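Local coordinates for Lin0431 protein (Listeria innocua, PDB 3LD7) that is of unknown function, its modelled part being a small beta-rich domain of the NusG domain II family, at residues Asn58-Val63 with Cys79-Val84; Ala40-Met45 with Ile54-Ser59. All blocks are in the same frame, centred on the assembly; numbering follows the deposited sequence.

Both contacts lie on the same side of the domain, with centres about 8 Å apart, and they share N58 and S59. Contact 2 pairs the antiparallel strands 42-48 and 51-57 of the three-stranded sheet; contact 1 takes over where strand 51-57 ends and sets the following loop against the turn between strands 76-79 and 84-90 of the four-stranded sheet. N58 serves both, binding the backbone of A40 and Y42 while lying beside H82. Q62 NE2 of contact 1 reaches D57 O of contact 2 at 3.1 Å, probably as a hydrogen bond, and the side chain of C79 also packs against that of N43.

Contact 1 (Asn58-Val63 with Cys79-Val84)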
ATOM      1  N   ASN A  58     -10.282   1.885   8.577  1.00 14.19           N
ATOM      2  CA  ASN A  58     -11.476   1.471   9.308  1.00 13.53           C
ATOM      3  C   ASN A  58     -12.124   0.208   8.758  1.00 13.86           C
ATOM      4  O   ASN A  58     -13.345  -0.012   8.893  1.00 15.05           O
ATOM      5  CB  ASN A  58     -12.474   2.625   9.462  1.00 13.57           C
ATOM      6  CG  ASN A  58     -12.962   3.166   8.144  1.00 14.24           C
ATOM      7  OD1 ASN A  58     -12.471   2.796   7.079  1.00 14.76           O
ATOM      8  ND2 ASN A  58     -13.930   4.073   8.213  1.00 14.86           N
ATOM      9  N   SER A  59     -11.308  -0.628   8.133  1.00 14.50           N
ATOM     10  CA  SER A  59     -11.818  -1.914   7.672  1.00 14.42           C
ATOM     11  C   SER A  59     -12.296  -2.743   8.859  1.00 16.61           C
ATOM     12  O   SER A  59     -11.773  -2.628   9.974  1.00 18.64           O
ATOM     13  CB  SER A  59     -10.752  -2.683   6.872  1.00 16.81           C
ATOM     14  OG  SER A  59      -9.692  -3.165   7.700  1.00 16.84           O
ATOM     15  N   PRO A  60     -13.310  -3.580   8.619  1.00 17.35           N
ATOM     16  CA  PRO A  60     -13.791  -4.415   9.723  1.00 18.88           C
ATOM     17  C   PRO A  60     -12.785  -5.483  10.151  1.00 18.53           C
ATOM     18  O   PRO A  60     -12.832  -5.901  11.319  1.00 20.61           O
ATOM     19  CB  PRO A  60     -15.064  -5.046   9.156  1.00 16.65           C
ATOM     20  CG  PRO A  60     -14.889  -4.979   7.651  1.00 18.05           C
ATOM     21  CD  PRO A  60     -14.126  -3.713   7.397  1.00 17.41           C
ATOM     22  N   ASP A  61     -11.910  -5.920   9.243  1.00 16.87           N
ATOM     23  CA  ASP A  61     -11.069  -7.099   9.507  1.00 16.99           C
ATOM     24  C   ASP A  61      -9.628  -6.749   9.876  1.00 17.25           C
ATOM     25  O   ASP A  61      -8.929  -7.546  10.512  1.00 19.90           O
ATOM     26  CB  ASP A  61     -11.104  -8.104   8.335  1.00 18.53           C
ATOM     27  CG  ASP A  61     -10.663  -7.498   7.000  1.00 22.77           C
ATOM     28  OD1 ASP A  61     -10.574  -6.264   6.905  1.00 25.05           O
ATOM     29  OD2 ASP A  61     -10.440  -8.262   6.021  1.00 23.58           O
ATOM     30  N   GLN A  62      -9.179  -5.556   9.473  1.00 15.58           N
ATOM     31  CA  GLN A  62      -7.808  -5.108   9.787  1.00 15.25           C
ATOM     32  C   GLN A  62      -6.676  -6.014   9.258  1.00 16.26           C
ATOM     33  O   GLN A  62      -5.545  -5.932   9.707  1.00 17.93           O
ATOM     34  CB  GLN A  62      -7.639  -4.888  11.297  1.00 16.65           C
ATOM     35  CG  GLN A  62      -8.554  -3.829  11.847  1.00 17.05           C
ATOM     36  CD  GLN A  62      -8.133  -2.447  11.414  1.00 18.76           C
ATOM     37  OE1 GLN A  62      -7.011  -1.995  11.700  1.00 20.66           O
ATOM     38  NE2 GLN A  62      -9.025  -1.765  10.718  1.00 18.65           N
ATOM     39  N   VAL A  63      -6.975  -6.850   8.280  1.00 15.56           N
ATOM     40  CA  VAL A  63      -5.991  -7.797   7.782  1.00 16.32           C
ATOM     41  C   VAL A  63      -4.816  -7.088   7.126  1.00 15.09           C
ATOM     42  O   VAL A  63      -3.667  -7.442   7.351  1.00 17.25           O
ATOM     43  CB  VAL A  63      -6.641  -8.781   6.775  1.00 17.76           C
ATOM     44  CG1 VAL A  63      -5.584  -9.508   5.945  1.00 19.01           C
ATOM     45  CG2 VAL A  63      -7.542  -9.729   7.511  1.00 20.13           C
ATOM     46  N   CYS A  79      -6.496  -5.171   1.504  1.00 14.49           N
ATOM     47  CA  CYS A  79      -7.629  -4.808   2.348  1.00 13.96           C
ATOM     48  C   CYS A  79      -8.844  -5.144   1.534  1.00 13.01           C
ATOM     49  O   CYS A  79      -9.297  -4.353   0.707  1.00 14.23           O
ATOM     50  CB  CYS A  79      -7.638  -3.319   2.737  1.00 14.92           C
ATOM     51  SG  CYS A  79      -9.109  -2.903   3.728  1.00 18.01           S
ATOM     52  N   LEU A  80      -9.343  -6.365   1.728  1.00 14.00           N
ATOM     53  CA  LEU A  80     -10.421  -6.877   0.866  1.00 15.18           C
ATOM     54  C   LEU A  80     -11.738  -6.070   0.941  1.00 15.14           C
ATOM     55  O   LEU A  80     -12.300  -5.703  -0.081  1.00 15.29           O
ATOM     56  CB  LEU A  80     -10.653  -8.379   1.102  1.00 19.47           C
ATOM     57  CG  LEU A  80     -10.619  -9.174  -0.187  1.00 25.33           C
ATOM     58  CD1 LEU A  80     -10.708 -10.634   0.106  1.00 23.72           C
ATOM     59  CD2 LEU A  80     -11.745  -8.738  -1.117  1.00 29.69           C
ATOM     60  N   PRO A  81     -12.201  -5.748   2.149  1.00 13.88           N
ATOM     61  CA  PRO A  81     -13.460  -4.982   2.236  1.00 14.21           C
ATOM     62  C   PRO A  81     -13.414  -3.649   1.510  1.00 14.37           C
ATOM     63  O   PRO A  81     -14.451  -3.189   1.010  1.00 17.02           O
ATOM     64  CB  PRO A  81     -13.645  -4.770   3.752  1.00 16.15           C
ATOM     65  CG  PRO A  81     -12.927  -5.969   4.356  1.00 15.55           C
ATOM     66  CD  PRO A  81     -11.706  -6.154   3.470  1.00 14.47           C
ATOM     67  N   HIS A  82     -12.240  -3.023   1.463  1.00 13.39           N
ATOM     68  CA  HIS A  82     -12.120  -1.739   0.758  1.00 11.65           C
ATOM     69  C   HIS A  82     -11.583  -1.899  -0.652  1.00 12.13           C
ATOM     70  O   HIS A  82     -11.363  -0.898  -1.356  1.00 13.60           O
ATOM     71  CB  HIS A  82     -11.216  -0.798   1.554  1.00 12.46           C
ATOM     72  CG  HIS A  82     -11.783  -0.416   2.891  1.00 13.05           C
ATOM     73  ND1 HIS A  82     -11.134   0.433   3.761  1.00 12.52           N
ATOM     74  CD2 HIS A  82     -12.938  -0.776   3.514  1.00 13.35           C
ATOM     75  CE1 HIS A  82     -11.869   0.599   4.851  1.00 13.40           C
ATOM     76  NE2 HIS A  82     -12.961  -0.143   4.735  1.00 13.46           N
ATOM     77  N   LYS A  83     -11.311  -3.138  -1.051  1.00 12.49           N
ATOM     78  CA  LYS A  83     -10.831  -3.448  -2.414  1.00 12.55           C
ATOM     79  C   LYS A  83      -9.480  -2.809  -2.719  1.00 12.79           C
ATOM     80  O   LYS A  83      -9.165  -2.470  -3.879  1.00 14.27           O
ATOM     81  CB  LYS A  83     -11.876  -3.079  -3.477  1.00 14.52           C
ATOM     82  CG  LYS A  83     -13.265  -3.690  -3.178  1.00 16.00           C
ATOM     83  CD  LYS A  83     -14.234  -3.438  -4.316  1.00 19.44           C
ATOM     84  CE  LYS A  83     -15.612  -3.976  -3.971  1.00 23.12           C
ATOM     85  NZ  LYS A  83     -16.591  -3.810  -5.067  1.00 26.06           N
ATOM     86  N   VAL A  84      -8.670  -2.667  -1.683  1.00 12.23           N
ATOM     87  CA  VAL A  84      -7.362  -2.044  -1.843  1.00 14.23           C
ATOM     88  C   VAL A  84      -6.307  -3.116  -1.916  1.00 14.41           C
ATOM     89  O   VAL A  84      -6.317  -4.071  -1.126  1.00 15.20           O
ATOM     90  CB  VAL A  84      -7.067  -1.045  -0.692  1.00 13.82           C
ATOM     91  CG1 VAL A  84      -5.586  -0.622  -0.709  1.00 16.53           C
ATOM     92  CG2 VAL A  84      -7.977   0.193  -0.836  1.00 15.04           C
TER
HETATM   93  O   HOH W   1     -15.015   0.021   6.601  1.00 15.95           O
HETATM   94  O   HOH W   2      -8.607  -7.882   3.997  1.00 20.60           O
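The imidazole of H82 lies beneath S59, whose CB sits over one ring face, offset toward the rim and 4.2 Å from the ring centroid, a CH-pi contact. N58 comes to the same ring from its edge, OD1 lying 3.2 Å from H82 CE1 with the amide turned 77° from the imidazole plane. That oxygen accepts from the backbone N of Y42, and the other end of the amide binds A40. Water 1 sits in the ring plane, 2.8 Å from H82 NE2, and donates to N58 O, so the histidine is tied to the 58-63 backbone through solvent. CG of H82 stands anti to its own carbonyl carbon (chi1 -65°), which carries the ring across to the facing loop.

Deeper in, the buried SG of C79 packs 3.6 Å from S59 CB. On the outer side P60 and P81 pass alongside each other, running opposite ways, P60 CD to P81 CB at 3.8 Å. D61 faces P81 head on, its OD1 near CG and its OD2 near CD; OD2 also accepts a hydrogen bond from water 2, which in turn accepts from L80 N. Direct contact is thus by packing and CH-pi, while two waters carry hydrogen bonds between the loops.

Each loop is shaped from within. S59 OG, which donates to D57 OD1, accepts from Q62 N, an ST motif, and S59 O receives Q62 NE2 at 3.0 Å in a nearly straight bond (169°); Q62 is the N-cap of helix 63-67. Opposite, L80-K83 form a type I turn, and K83 and V84 both face C79. The arrangement is that of a beta hairpin with a type I turn and G1 bulge, packed against the loop leading from a strand into a short helix.

Contact 2 (Ala40-Met45 with Ile54-Ser59); sequences AQYNLM and IKEDNS
Y42 lays its ring over the backbone of D57 and N58, with D57 CA 4.2 Å from the ring centroid in a CH-pi contact and N58 N over the same face toward the rim. The phenol end meets E56: OH donates to OE2 at a very short 2.5 Å, the carboxylate turned 84° from the ring, while water 3 donates to the same hydroxyl. With CG flanked by both N and C of its own backbone (chi1 76°), the ring reaches across to strand 54-57.

The amide of N58, its plane 46° from the phenol ring, passes along the CD1-CE1 side and grips two backbone groups at the start of strand 42-48. ND2 donates to A40 O at 2.9 Å from above the carbonyl plane, and OD1 accepts from Y42 N.

N43 and D57, a non-hydrogen-bonded pair, run alongside each other. D57 OD1 is held by both S59 N and S59 OG from one face of the carboxylate, the former making an Asx turn. Next along, L44 N binds E56 O at 2.8 Å and L44 O receives K55 N, so that K55 and E56 both face L44 in a classic bulge. Past it the bent selenomethionine M45 folds CE onto I54 CG1 at 3.7 Å.

Strand 30-36 flanks the hairpin beyond 42-48, pairing with N43 and M45; on the N43, M45, I54 and D57 face, strand 76-79 touches N43, I54 and D57, and helix 63-67 meets I54 and D57 through V65.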
ATOM      1  N   ALA A  40     -17.714   5.827   4.270  1.00 15.98           N
ATOM      2  CA  ALA A  40     -16.685   6.375   5.137  1.00 15.10           C
ATOM      3  C   ALA A  40     -15.421   5.516   5.100  1.00 15.13           C
ATOM      4  O   ALA A  40     -14.508   5.715   5.900  1.00 14.72           O
ATOM      5  CB  ALA A  40     -17.202   6.472   6.566  1.00 16.70           C
ATOM      6  N   GLN A  41     -15.364   4.556   4.173  1.00 14.71           N
ATOM      7  CA  GLN A  41     -14.196   3.702   4.075  1.00 14.86           C
ATOM      8  C   GLN A  41     -12.944   4.499   3.724  1.00 14.35           C
ATOM      9  O   GLN A  41     -12.959   5.345   2.811  1.00 16.38           O
ATOM     10  CB  GLN A  41     -14.406   2.623   3.013  1.00 14.66           C
ATOM     11  CG  GLN A  41     -15.670   1.793   3.226  1.00 16.82           C
ATOM     12  CD  GLN A  41     -16.182   1.203   1.924  1.00 26.06           C
ATOM     13  OE1 GLN A  41     -17.375   1.108   1.703  1.00 29.63           O
ATOM     14  NE2 GLN A  41     -15.257   0.792   1.061  1.00 30.12           N
ATOM     15  N   TYR A  42     -11.864   4.250   4.451  1.00 13.80           N
ATOM     16  CA  TYR A  42     -10.589   4.829   4.073  1.00 13.51           C
ATOM     17  C   TYR A  42      -9.439   3.893   4.385  1.00 13.65           C
ATOM     18  O   TYR A  42      -9.562   2.990   5.212  1.00 14.76           O
ATOM     19  CB  TYR A  42     -10.355   6.183   4.785  1.00 14.68           C
ATOM     20  CG  TYR A  42      -9.967   6.030   6.242  1.00 15.90           C
ATOM     21  CD1 TYR A  42     -10.936   5.865   7.213  1.00 17.66           C
ATOM     22  CD2 TYR A  42      -8.636   6.050   6.638  1.00 16.84           C
ATOM     23  CE1 TYR A  42     -10.608   5.695   8.540  1.00 19.31           C
ATOM     24  CE2 TYR A  42      -8.286   5.889   7.967  1.00 20.11           C
ATOM     25  CZ  TYR A  42      -9.287   5.718   8.920  1.00 21.41           C
ATOM     26  OH  TYR A  42      -8.974   5.557  10.254  1.00 25.84           O
ATOM     27  N   ASN A  43      -8.310   4.137   3.728  1.00 13.18           N
ATOM     28  CA  ASN A  43      -7.035   3.508   4.077  1.00 12.72           C
ATOM     29  C   ASN A  43      -5.975   4.565   4.004  1.00 14.47           C
ATOM     30  O   ASN A  43      -5.783   5.197   2.946  1.00 15.77           O
ATOM     31  CB  ASN A  43      -6.647   2.351   3.120  1.00 14.50           C
ATOM     32  CG  ASN A  43      -7.630   1.180   3.181  1.00 14.46           C
ATOM     33  OD1 ASN A  43      -7.407   0.145   3.858  1.00 19.63           O
ATOM     34  ND2 ASN A  43      -8.686   1.319   2.474  1.00 12.35           N
ATOM     35  N   LEU A  44      -5.280   4.752   5.118  1.00 14.76           N
ATOM     36  CA  LEU A  44      -4.166   5.690   5.182  1.00 13.52           C
ATOM     37  C   LEU A  44      -2.898   4.936   4.839  1.00 13.10           C
ATOM     38  O   LEU A  44      -2.457   4.062   5.595  1.00 15.17           O
ATOM     39  CB  LEU A  44      -4.075   6.294   6.570  1.00 16.47           C
ATOM     40  CG  LEU A  44      -2.987   7.341   6.796  1.00 18.92           C
ATOM     41  CD1 LEU A  44      -3.067   8.482   5.785  1.00 20.84           C
ATOM     42  CD2 LEU A  44      -3.117   7.850   8.205  1.00 20.29           C
HETATM   43  N   MSE A  45      -2.354   5.227   3.658  1.00 13.64           N
HETATM   44  CA  MSE A  45      -1.150   4.581   3.163  1.00 13.44           C
HETATM   45  C   MSE A  45       0.064   5.366   3.602  1.00 14.59           C
HETATM   46  O   MSE A  45       0.023   6.597   3.664  1.00 15.94           O
HETATM   47  CB  MSE A  45      -1.183   4.565   1.624  1.00 15.15           C
HETATM   48  CG  MSE A  45      -2.483   3.993   1.052  1.00 16.36           C
HETATM   49 SE   MSE A  45      -2.950   2.220   1.693  0.81 19.59          SE
HETATM   50  CE  MSE A  45      -1.237   1.314   1.293  1.00 20.64           C
ATOM     51  N   ILE A  54      -0.187  -0.108   5.061  1.00 14.04           N
ATOM     52  CA  ILE A  54      -1.402   0.586   5.461  1.00 14.74           C
ATOM     53  C   ILE A  54      -1.201   0.974   6.916  1.00 15.48           C
ATOM     54  O   ILE A  54      -1.113   0.112   7.800  1.00 17.86           O
ATOM     55  CB  ILE A  54      -2.665  -0.246   5.325  1.00 13.66           C
ATOM     56  CG1 ILE A  54      -2.840  -0.788   3.896  1.00 14.90           C
ATOM     57  CG2 ILE A  54      -3.882   0.593   5.769  1.00 15.70           C
ATOM     58  CD1 ILE A  54      -3.953  -1.862   3.813  1.00 18.09           C
ATOM     59  N   LYS A  55      -1.075   2.276   7.169  1.00 14.97           N
ATOM     60  CA  LYS A  55      -0.833   2.741   8.525  1.00 16.84           C
ATOM     61  C   LYS A  55      -2.066   2.557   9.396  1.00 17.65           C
ATOM     62  O   LYS A  55      -1.971   2.123  10.564  1.00 18.80           O
ATOM     63  CB  LYS A  55      -0.412   4.219   8.518  1.00 18.30           C
ATOM     64  CG  LYS A  55      -0.171   4.777   9.918  1.00 21.15           C
ATOM     65  CD  LYS A  55       0.389   6.184   9.878  1.00 24.78           C
ATOM     66  CE  LYS A  55       0.685   6.682  11.303  1.00 29.67           C
ATOM     67  NZ  LYS A  55       1.325   8.014  11.321  1.00 32.82           N
ATOM     68  N   GLU A  56      -3.224   2.859   8.830  1.00 17.33           N
ATOM     69  CA  GLU A  56      -4.452   2.829   9.598  1.00 18.71           C
ATOM     70  C   GLU A  56      -5.602   2.765   8.629  1.00 16.86           C
ATOM     71  O   GLU A  56      -5.527   3.308   7.525  1.00 16.45           O
ATOM     72  CB  GLU A  56      -4.519   4.097  10.456  1.00 23.32           C
ATOM     73  CG  GLU A  56      -5.814   4.388  11.126  1.00 31.19           C
ATOM     74  CD  GLU A  56      -5.896   5.860  11.516  1.00 36.14           C
ATOM     75  OE1 GLU A  56      -4.912   6.393  12.066  1.00 38.69           O
ATOM     76  OE2 GLU A  56      -6.923   6.494  11.232  1.00 38.20           O
ATOM     77  N   ASP A  57      -6.672   2.084   9.024  1.00 15.91           N
ATOM     78  CA  ASP A  57      -7.889   2.070   8.222  1.00 15.09           C
ATOM     79  C   ASP A  57      -9.066   1.685   9.090  1.00 15.08           C
ATOM     80  O   ASP A  57      -8.864   1.271  10.244  1.00 15.92           O
ATOM     81  CB  ASP A  57      -7.771   1.206   6.935  1.00 15.54           C
ATOM     82  CG  ASP A  57      -7.705  -0.274   7.194  1.00 16.65           C
ATOM     83  OD1 ASP A  57      -8.467  -0.791   8.047  1.00 17.92           O
ATOM     84  OD2 ASP A  57      -6.931  -0.944   6.466  1.00 18.04           O
ATOM     85  N   ASN A  58     -10.282   1.885   8.577  1.00 14.19           N
ATOM     86  CA  ASN A  58     -11.476   1.471   9.308  1.00 13.53           C
ATOM     87  C   ASN A  58     -12.124   0.208   8.758  1.00 13.86           C
ATOM     88  O   ASN A  58     -13.345  -0.012   8.893  1.00 15.05           O
ATOM     89  CB  ASN A  58     -12.474   2.625   9.462  1.00 13.57           C
ATOM     90  CG  ASN A  58     -12.962   3.166   8.144  1.00 14.24           C
ATOM     91  OD1 ASN A  58     -12.471   2.796   7.079  1.00 14.76           O
ATOM     92  ND2 ASN A  58     -13.930   4.073   8.213  1.00 14.86           N
ATOM     93  N   SER A  59     -11.308  -0.628   8.133  1.00 14.50           N
ATOM     94  CA  SER A  59     -11.818  -1.914   7.672  1.00 14.42           C
ATOM     95  C   SER A  59     -12.296  -2.743   8.859  1.00 16.61           C
ATOM     96  O   SER A  59     -11.773  -2.628   9.974  1.00 18.64           O
ATOM     97  CB  SER A  59     -10.752  -2.683   6.872  1.00 16.81           C
ATOM     98  OG  SER A  59      -9.692  -3.165   7.700  1.00 16.84           O
TER
HETATM   99  O   HOH W   3      -9.875   3.794  11.986  1.00 52.22           O